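Local atomic coordinates of RILP-like protein 2 (Mus musculus, PDB entry 4KP3), a protein that takes part in cell shape and neuronal morphogenesis, promotes the formation and upkeep of dendritic spines and functions in protein transport, including transport away from primary cilia. Residues L30-T33 with T34-Y38; L71-L74 with V75-S79. All coordinates share one frame; numbering follows the deposited sequence.

Interaction 1. Residues L30-T33 with T34-Y38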
loop_
_atom_site.group_PDB
_atom_site.type_symbol
_atom_site.label_atom_id
_atom_site.label_comp_id
_atom_site.label_asym_id
_atom_site.label_seq_id
_atom_site.Cartn_x
_atom_site.Cartn_y
_atom_site.Cartn_z
ATOM N N LEU E 30 10.381 -13.922 -7.059
ATOM C CA LEU E 30 10.135 -15.061 -7.942
ATOM C C LEU E 30 9.853 -16.331 -7.146
ATOM O O LEU E 30 9.651 -17.399 -7.722
ATOM C CB LEU E 30 11.305 -15.269 -8.899
ATOM C CG LEU E 30 11.421 -14.189 -9.981
ATOM C CD1 LEU E 30 12.606 -14.487 -10.878
ATOM C CD2 LEU E 30 10.137 -14.102 -10.791
ATOM N N GLN E 31 9.828 -16.206 -5.822
ATOM C CA GLN E 31 9.553 -17.349 -4.973
ATOM C C GLN E 31 8.405 -17.120 -4.003
ATOM O O GLN E 31 8.177 -17.930 -3.107
ATOM C CB GLN E 31 10.808 -17.778 -4.248
ATOM C CG GLN E 31 11.824 -18.382 -5.178
ATOM C CD GLN E 31 13.097 -18.737 -4.490
ATOM O OE1 GLN E 31 13.470 -18.124 -3.492
ATOM N NE2 GLN E 31 13.784 -19.742 -5.018
ATOM N N LEU E 32 7.694 -16.012 -4.180
ATOM C CA LEU E 32 6.430 -15.817 -3.489
ATOM C C LEU E 32 5.445 -16.898 -3.925
ATOM O O LEU E 32 5.429 -17.303 -5.088
ATOM C CB LEU E 32 5.845 -14.436 -3.801
ATOM C CG LEU E 32 6.545 -13.211 -3.206
ATOM C CD1 LEU E 32 5.990 -11.950 -3.851
ATOM C CD2 LEU E 32 6.341 -13.189 -1.700
ATOM N N THR E 33 4.642 -17.376 -2.980
ATOM C CA THR E 33 3.473 -18.187 -3.299
ATOM C C THR E 33 2.236 -17.313 -3.136
ATOM O O THR E 33 2.317 -16.224 -2.567
ATOM C CB THR E 33 3.331 -19.376 -2.350
ATOM O OG1 THR E 33 2.938 -18.898 -1.059
ATOM C CG2 THR E 33 4.644 -20.136 -2.243
ATOM N N THR E 34 1.087 -17.780 -3.615
ATOM C CA THR E 34 -0.147 -17.020 -3.427
ATOM C C THR E 34 -0.490 -16.904 -1.938
ATOM O O THR E 34 -1.099 -15.922 -1.514
ATOM C CB THR E 34 -1.340 -17.603 -4.226
ATOM O OG1 THR E 34 -1.490 -18.995 -3.930
ATOM C CG2 THR E 34 -1.122 -17.430 -5.725
ATOM N N ASP E 35 -0.080 -17.897 -1.151
ATOM C CA ASP E 35 -0.221 -17.832 0.304
ATOM C C ASP E 35 0.562 -16.658 0.897
ATOM O O ASP E 35 0.064 -15.962 1.783
ATOM C CB ASP E 35 0.235 -19.137 0.960
ATOM C CG ASP E 35 -0.791 -20.247 0.831
ATOM O OD1 ASP E 35 -1.990 -19.929 0.687
ATOM O OD2 ASP E 35 -0.400 -21.434 0.882
ATOM N N ASP E 36 1.784 -16.449 0.408
ATOM C CA ASP E 36 2.612 -15.331 0.859
ATOM C C ASP E 36 1.941 -13.992 0.572
ATOM O O ASP E 36 1.997 -13.071 1.386
ATOM C CB ASP E 36 3.988 -15.365 0.195
ATOM C CG ASP E 36 4.825 -16.542 0.646
ATOM O OD1 ASP E 36 4.608 -17.033 1.773
ATOM O OD2 ASP E 36 5.706 -16.969 -0.129
ATOM N N VAL E 37 1.301 -13.895 -0.587
ATOM C CA VAL E 37 0.590 -12.681 -0.968
ATOM C C VAL E 37 -0.579 -12.441 -0.009
ATOM O O VAL E 37 -0.784 -11.325 0.472
ATOM C CB VAL E 37 0.086 -12.768 -2.429
ATOM C CG1 VAL E 37 -0.763 -11.561 -2.791
ATOM C CG2 VAL E 37 1.259 -12.909 -3.383
ATOM N N TYR E 38 -1.332 -13.502 0.272
ATOM C CA TYR E 38 -2.436 -13.445 1.230
ATOM C C TYR E 38 -1.972 -12.989 2.615
ATOM O O TYR E 38 -2.659 -12.218 3.286
ATOM C CB TYR E 38 -3.123 -14.808 1.334
ATOM C CG TYR E 38 -3.652 -15.329 0.017
ATOM C CD1 TYR E 38 -4.002 -14.457 -1.004
ATOM C CD2 TYR E 38 -3.792 -16.692 -0.207
ATOM C CE1 TYR E 38 -4.480 -14.922 -2.207
ATOM C CE2 TYR E 38 -4.270 -17.170 -1.411
ATOM C CZ TYR E 38 -4.614 -16.280 -2.408
ATOM O OH TYR E 38 -5.092 -16.746 -3.612
#

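Interaction 2. Residues L71-L74 with V75-S79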
loop_
_atom_site.group_PDB
_atom_site.type_symbol
_atom_site.label_atom_id
_atom_site.label_comp_id
_atom_site.label_asym_id
_atom_site.label_seq_id
_atom_site.Cartn_x
_atom_site.Cartn_y
_atom_site.Cartn_z
ATOM N N LEU E 71 -0.469 -8.515 -7.925
ATOM C CA LEU E 71 0.618 -9.322 -7.392
ATOM C C LEU E 71 0.203 -10.788 -7.295
ATOM O O LEU E 71 0.951 -11.669 -7.714
ATOM C CB LEU E 71 1.046 -8.798 -6.020
ATOM C CG LEU E 71 2.272 -9.462 -5.396
ATOM C CD1 LEU E 71 3.483 -9.186 -6.242
ATOM C CD2 LEU E 71 2.501 -8.959 -3.984
ATOM N N GLU E 72 -0.985 -11.046 -6.745
ATOM C CA GLU E 72 -1.507 -12.411 -6.666
ATOM C C GLU E 72 -1.549 -13.075 -8.039
ATOM O O GLU E 72 -1.038 -14.185 -8.216
ATOM C CB GLU E 72 -2.912 -12.459 -6.044
ATOM C CG GLU E 72 -3.426 -13.904 -5.878
ATOM C CD GLU E 72 -4.940 -14.016 -5.732
ATOM O OE1 GLU E 72 -5.628 -12.974 -5.697
ATOM O OE2 GLU E 72 -5.440 -15.160 -5.659
ATOM N N THR E 73 -2.151 -12.387 -9.009
ATOM C CA THR E 73 -2.284 -12.926 -10.362
ATOM C C THR E 73 -0.937 -13.315 -10.977
ATOM O O THR E 73 -0.767 -14.447 -11.433
ATOM C CB THR E 73 -3.020 -11.951 -11.300
ATOM O OG1 THR E 73 -4.330 -11.683 -10.779
ATOM C CG2 THR E 73 -3.145 -12.544 -12.696
ATOM N N LEU E 74 0.020 -12.388 -10.974
ATOM C CA LEU E 74 1.338 -12.651 -11.553
ATOM C C LEU E 74 2.071 -13.788 -10.846
ATOM O O LEU E 74 2.745 -14.591 -11.492
ATOM C CB LEU E 74 2.203 -11.386 -11.561
ATOM C CG LEU E 74 1.775 -10.304 -12.552
ATOM C CD1 LEU E 74 2.787 -9.176 -12.583
ATOM C CD2 LEU E 74 1.591 -10.894 -13.937
ATOM N N VAL E 75 1.942 -13.856 -9.524
ATOM C CA VAL E 75 2.511 -14.970 -8.773
ATOM C C VAL E 75 1.825 -16.280 -9.172
ATOM O O VAL E 75 2.490 -17.275 -9.459
ATOM C CB VAL E 75 2.411 -14.745 -7.242
ATOM C CG1 VAL E 75 2.712 -16.036 -6.474
ATOM C CG2 VAL E 75 3.354 -13.632 -6.804
ATOM N N ASN E 76 0.494 -16.260 -9.216
ATOM C CA ASN E 76 -0.290 -17.449 -9.560
ATOM C C ASN E 76 -0.029 -17.970 -10.971
ATOM O O ASN E 76 0.261 -19.153 -11.156
ATOM C CB ASN E 76 -1.782 -17.174 -9.384
ATOM C CG ASN E 76 -2.628 -18.417 -9.570
ATOM O OD1 ASN E 76 -2.316 -19.483 -9.039
ATOM N ND2 ASN E 76 -3.703 -18.287 -10.333
ATOM N N GLU E 77 -0.145 -17.082 -11.958
ATOM C CA GLU E 77 0.138 -17.405 -13.354
ATOM C C GLU E 77 1.507 -18.043 -13.534
ATOM O O GLU E 77 1.634 -19.096 -14.160
ATOM C CB GLU E 77 0.070 -16.139 -14.213
ATOM C CG GLU E 77 -1.320 -15.557 -14.337
ATOM C CD GLU E 77 -2.310 -16.557 -14.893
ATOM O OE1 GLU E 77 -1.979 -17.218 -15.899
ATOM O OE2 GLU E 77 -3.412 -16.689 -14.318
ATOM N N GLY E 78 2.529 -17.392 -12.985
ATOM C CA GLY E 78 3.895 -17.867 -13.101
ATOM C C GLY E 78 4.097 -19.259 -12.534
ATOM O O GLY E 78 4.719 -20.109 -13.166
ATOM N N SER E 79 3.564 -19.491 -11.340
ATOM C CA SER E 79 3.674 -20.789 -10.689
ATOM C C SER E 79 2.958 -21.894 -11.474
ATOM O O SER E 79 3.523 -22.963 -11.707
ATOM C CB SER E 79 3.143 -20.712 -9.254
ATOM O OG SER E 79 3.158 -21.982 -8.628
#

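Interaction 1. Residues L30-T33 with T34-Y38
Thr33 and Asp36 form a capping box at the start of helix 34-49, in the RH1 part of the protein. Thr33 is the N-cap. Its OG1 accepts the backbone N-H of Asp36 at 3.1 Å from Asp36 N. OG1 can do so because it sits between the backbone N and the carbonyl carbon (chi1 71°), turned toward the first helical turn.

The Asp36 side chain returns the bond. Its CB packs against CD2 of Leu32 at 3.7 Å and lies 3.3 Å from Thr33 O. With CG beside its own backbone N, the carboxylate folds back over Thr33, and CG comes 3.5 Å from Thr33 OG1. At the tip, OD2 accepts the N-H of Thr33, 3.1 Å from Thr33 N. The bond is nearly straight (166°), but the donor stands above the carboxylate plane. OD2 also forms a salt bridge with Lys27, so the cap is tied to the preceding chain. With an alanine here, the Thr33 N-H and the Lys27 ammonium would probably both lose this acceptor, and the capping box would keep only its OG1 half.

Leu32 and Val37 lie against helix 55-100. The first regular helical bond follows the cap. Val37 N donates to Thr33 O at 3.2 Å, and Val37 CG2 rests 3.6 Å from that same Thr33 O.

Interaction 2. Residues L71-L74 with V75-S79
Leu71 and Val75 meet one turn apart in the middle of the long helix 55-100. Four backbone hydrogen bonds join the two segments, each from an amide to the carbonyl four residues earlier. Val75 N donates to Leu71 O at 3.0 Å, and Asn76 N to Glu72 O. The bond from Glu77 N to Thr73 O is short, 2.8 Å, and almost straight at 173°. The last, from Gly78 N to Leu74 O, is longer at 3.2 Å, and its donor stands above the carbonyl plane.

Apolar contacts between side chains are few. Leu71 CD1 and Val75 CG2 approach at 4.5 Å, a loose contact. Val75 CG2 lies closer to the backbone, 3.2 Å from Leu71 O, because this methyl is beside its own backbone N. Thr73 and Glu77 run side by side and point the same way. With OG1 beside the backbone N (chi1 -59°), the methyl CG2 of Thr73 lies opposite that N, 3.9 Å from Glu77 CG.

Two polar ends find their partners outside the two segments. Thr73 OG1 bonds to Glu69 O, a turn back. Glu72 OE2 bonds to Tyr38 OH of helix 34-49.

The apolar side chains serve two neighbours. Leu71 and Val75 touch Val37 of helix 34-49, and both also pack on Leu74 of the second subunit. Leu74 in turn packs on Val75 of that subunit. The arrangement is that of a regular alpha-helix with one apolar side in a helical dimer interface, as expected for the dimerizing RH1 domain.

In the fold
Interaction 1 starts helix 34-49, and interaction 2 is a mid-helix turn of helix 55-100. Their centres are about 8 Å apart, and the two helices follow each other in the chain. Both are partly buried. Of the residues that touch, Leu32 and Val37 are buried in interaction 1, Leu71 and Val75 in interaction 2. The chemistry differs with place. The helix start adds side-chain bonds to its amides, while in the mid-helix turn the hydrogen bonds across the segments are all backbone ones. The two meet through the Tyr38-Glu72 bond, and Val75 CG1 packs on the Leu32-Thr34 backbone. Both also touch the second subunit.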